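Local structure of glycoside hydrolase family 16 protein (Akkermansia muciniphila, 6T2N) at residues A163-G168 against N177-M182. The protein probably cleaves internal beta-galactosidic bonds in the O-glycans of mucin, as an endo-acting glycoside hydrolase of family 16 from the gut. Residues are numbered along the deposited sequence; the frame is centred on the assembly and turned at random.
Sequences AIWLLG and NGEIDM
L166 and I180 face each other as an antiparallel hydrogen-bonded pair. L166 N donates to I180 O at 2.8 Å, and I180 N returns a bond of the same length to L166 O. Further along, G168 N reaches G178 O at 3.1 Å. The side chain of N177 adds a fourth bond at this end: ND2 gives a nearly straight bond (169°) to G168 O at 2.7 Å. The acceptor lies in the amide plane of N177, and the donor sits on a lone pair of the carbonyl. With CG placed between its backbone N and carbonyl carbon (chi1 64°), the N177 amide is directed at this oxygen.

W165, L167, E179 and D181 share one face of the sheet. The E179 carboxylate meets the benzo part of the indole at a slant, with OE2 3.5 Å from W165 CE3 and the two planes 56° apart. CG of E179 also rests on L167 CD2, and these two side chains run alongside each other. The polar ends have other partners: E179 OE1 bonds to W174 NE1 in the connecting loop, D181 OD2 to H198 and W165 NE1 to N272. Were E179 replaced by an alanine, W174 NE1 would probably lose its acceptor and a gap would open beside the indole and L167.

L166 and I180 occupy the other face, where CD1 of L166 touches M182 SD at 3.8 Å. The M182 sulfur also meets I164 CG2, and Y227 and M229 of strand 225-231 pack against M182.

These two strands form a buried antiparallel hairpin within the family 16 beta-jelly-roll. The E-I-D-x-x-E sequence starting at E179 matches the catalytic motif of this family, so the acidic face is probably part of the active-site cleft.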
ATOM      1  N   ALA A 163       5.211  -3.374  -1.713  1.00 53.21           N
ATOM      2  CA  ALA A 163       4.603  -2.314  -0.898  1.00 53.66           C
ATOM      3  C   ALA A 163       3.214  -2.756  -0.450  1.00 57.13           C
ATOM      4  O   ALA A 163       2.480  -3.303  -1.276  1.00 62.75           O
ATOM      5  CB  ALA A 163       4.542  -1.051  -1.687  1.00 50.91           C
ATOM      6  N   ILE A 164       2.918  -2.533   0.828  1.00 56.65           N
ATOM      7  CA  ILE A 164       1.553  -2.474   1.412  1.00 55.17           C
ATOM      8  C   ILE A 164       1.315  -1.021   1.803  1.00 52.76           C
ATOM      9  O   ILE A 164       2.049  -0.526   2.643  1.00 50.10           O
ATOM     10  CB  ILE A 164       1.502  -3.416   2.614  1.00 55.47           C
ATOM     11  CG1 ILE A 164       1.873  -4.824   2.163  1.00 56.09           C
ATOM     12  CG2 ILE A 164       0.181  -3.357   3.362  1.00 54.77           C
ATOM     13  CD1 ILE A 164       2.388  -5.670   3.299  1.00 60.15           C
ATOM     14  N   TRP A 165       0.322  -0.365   1.212  1.00 53.68           N
ATOM     15  CA  TRP A 165       0.109   1.065   1.502  1.00 54.06           C
ATOM     16  C   TRP A 165      -1.308   1.542   1.169  1.00 56.32           C
ATOM     17  O   TRP A 165      -2.026   0.869   0.451  1.00 62.45           O
ATOM     18  CB  TRP A 165       1.206   1.838   0.809  1.00 50.70           C
ATOM     19  CG  TRP A 165       1.178   1.674  -0.660  1.00 52.34           C
ATOM     20  CD1 TRP A 165       1.402   0.531  -1.350  1.00 54.67           C
ATOM     21  CD2 TRP A 165       0.933   2.694  -1.637  1.00 53.53           C
ATOM     22  NE1 TRP A 165       1.278   0.772  -2.682  1.00 51.72           N
ATOM     23  CE2 TRP A 165       1.005   2.087  -2.891  1.00 50.18           C
ATOM     24  CE3 TRP A 165       0.643   4.057  -1.577  1.00 54.91           C
ATOM     25  CZ2 TRP A 165       0.804   2.783  -4.070  1.00 49.72           C
ATOM     26  CZ3 TRP A 165       0.458   4.747  -2.747  1.00 53.13           C
ATOM     27  CH2 TRP A 165       0.542   4.114  -3.979  1.00 50.70           C
ATOM     28  N   LEU A 166      -1.702   2.632   1.826  1.00 58.84           N
ATOM     29  CA  LEU A 166      -3.046   3.267   1.776  1.00 57.45           C
ATOM     30  C   LEU A 166      -2.902   4.768   1.463  1.00 55.59           C
ATOM     31  O   LEU A 166      -1.945   5.382   1.924  1.00 51.06           O
ATOM     32  CB  LEU A 166      -3.728   3.082   3.130  1.00 56.05           C
ATOM     33  CG  LEU A 166      -3.786   1.646   3.652  1.00 55.04           C
ATOM     34  CD1 LEU A 166      -2.633   1.309   4.604  1.00 51.90           C
ATOM     35  CD2 LEU A 166      -5.117   1.385   4.326  1.00 54.96           C
ATOM     36  N   LEU A 167      -3.822   5.272   0.644  1.00 57.18           N
ATOM     37  CA  LEU A 167      -3.996   6.678   0.199  1.00 55.86           C
ATOM     38  C   LEU A 167      -5.364   7.147   0.696  1.00 58.01           C
ATOM     39  O   LEU A 167      -6.329   6.344   0.563  1.00 59.50           O
ATOM     40  CB  LEU A 167      -3.994   6.747  -1.332  1.00 56.08           C
ATOM     41  CG  LEU A 167      -2.640   6.636  -2.032  1.00 55.46           C
ATOM     42  CD1 LEU A 167      -2.805   6.311  -3.526  1.00 53.85           C
ATOM     43  CD2 LEU A 167      -1.826   7.903  -1.828  1.00 54.99           C
ATOM     44  N   GLY A 168      -5.440   8.393   1.214  1.00 57.88           N
ATOM     45  CA  GLY A 168      -6.644   9.032   1.821  1.00 57.03           C
ATOM     46  C   GLY A 168      -7.525   9.662   0.690  1.00 62.26           C
ATOM     47  O   GLY A 168      -7.016  10.280  -0.313  1.00 62.56           O
ATOM     48  N   ASN A 177      -3.562  14.658   0.577  1.00 57.90           N
ATOM     49  CA  ASN A 177      -4.660  13.716   0.906  1.00 58.72           C
ATOM     50  C   ASN A 177      -4.226  12.881   2.163  1.00 57.19           C
ATOM     51  O   ASN A 177      -5.075  12.296   2.840  1.00 63.01           O
ATOM     52  CB  ASN A 177      -5.111  12.915  -0.349  1.00 59.54           C
ATOM     53  CG  ASN A 177      -4.085  11.987  -0.956  1.00 56.09           C
ATOM     54  OD1 ASN A 177      -2.977  12.403  -1.305  1.00 58.38           O
ATOM     55  ND2 ASN A 177      -4.470  10.741  -1.138  1.00 56.12           N
ATOM     56  N   GLY A 178      -2.931  12.535   2.193  1.00 56.56           N
ATOM     57  CA  GLY A 178      -2.355  11.475   3.068  1.00 55.99           C
ATOM     58  C   GLY A 178      -1.963  10.135   2.394  1.00 52.23           C
ATOM     59  O   GLY A 178      -2.597   9.684   1.426  1.00 49.40           O
ATOM     60  N   GLU A 179      -0.942   9.506   2.958  1.00 50.17           N
ATOM     61  CA  GLU A 179      -0.383   8.222   2.527  1.00 49.95           C
ATOM     62  C   GLU A 179       0.240   7.518   3.731  1.00 50.05           C
ATOM     63  O   GLU A 179       1.155   8.072   4.358  1.00 52.86           O
ATOM     64  CB  GLU A 179       0.663   8.417   1.434  1.00 49.82           C
ATOM     65  CG  GLU A 179       0.865   7.119   0.616  1.00 53.08           C
ATOM     66  CD  GLU A 179       2.106   7.073  -0.272  1.00 51.67           C
ATOM     67  OE1 GLU A 179       2.296   8.010  -1.115  1.00 50.88           O
ATOM     68  OE2 GLU A 179       2.915   6.164  -0.049  1.00 45.91           O
ATOM     69  N   ILE A 180      -0.196   6.285   3.964  1.00 53.35           N
ATOM     70  CA  ILE A 180       0.271   5.367   5.048  1.00 52.68           C
ATOM     71  C   ILE A 180       0.903   4.148   4.372  1.00 51.82           C
ATOM     72  O   ILE A 180       0.163   3.360   3.791  1.00 55.65           O
ATOM     73  CB  ILE A 180      -0.924   4.966   5.926  1.00 52.88           C
ATOM     74  CG1 ILE A 180      -1.727   6.190   6.359  1.00 53.59           C
ATOM     75  CG2 ILE A 180      -0.497   4.118   7.107  1.00 52.65           C
ATOM     76  CD1 ILE A 180      -3.083   5.820   6.858  1.00 57.38           C
ATOM     77  N   ASP A 181       2.224   4.069   4.430  1.00 50.32           N
ATOM     78  CA  ASP A 181       3.086   3.009   3.885  1.00 51.05           C
ATOM     79  C   ASP A 181       3.377   1.984   4.986  1.00 54.12           C
ATOM     80  O   ASP A 181       4.371   2.211   5.745  1.00 54.42           O
ATOM     81  CB  ASP A 181       4.384   3.674   3.413  1.00 52.55           C
ATOM     82  CG  ASP A 181       4.154   4.788   2.371  1.00 52.37           C
ATOM     83  OD1 ASP A 181       3.006   4.874   1.879  1.00 48.67           O
ATOM     84  OD2 ASP A 181       5.153   5.460   1.997  1.00 55.96           O
ATOM     85  N   MET A 182       2.565   0.921   5.114  1.00 55.56           N
ATOM     86  CA  MET A 182       2.812  -0.097   6.183  1.00 60.15           C
ATOM     87  C   MET A 182       4.139  -0.817   5.850  1.00 61.86           C
ATOM     88  O   MET A 182       5.005  -0.977   6.782  1.00 60.59           O
ATOM     89  CB  MET A 182       1.642  -1.076   6.380  1.00 58.31           C
ATOM     90  CG  MET A 182       0.285  -0.399   6.472  1.00 55.70           C
ATOM     91  SD  MET A 182      -1.181  -1.508   6.641  1.00 58.02           S
ATOM     92  CE  MET A 182      -0.520  -2.858   7.640  1.00 57.30           C
TER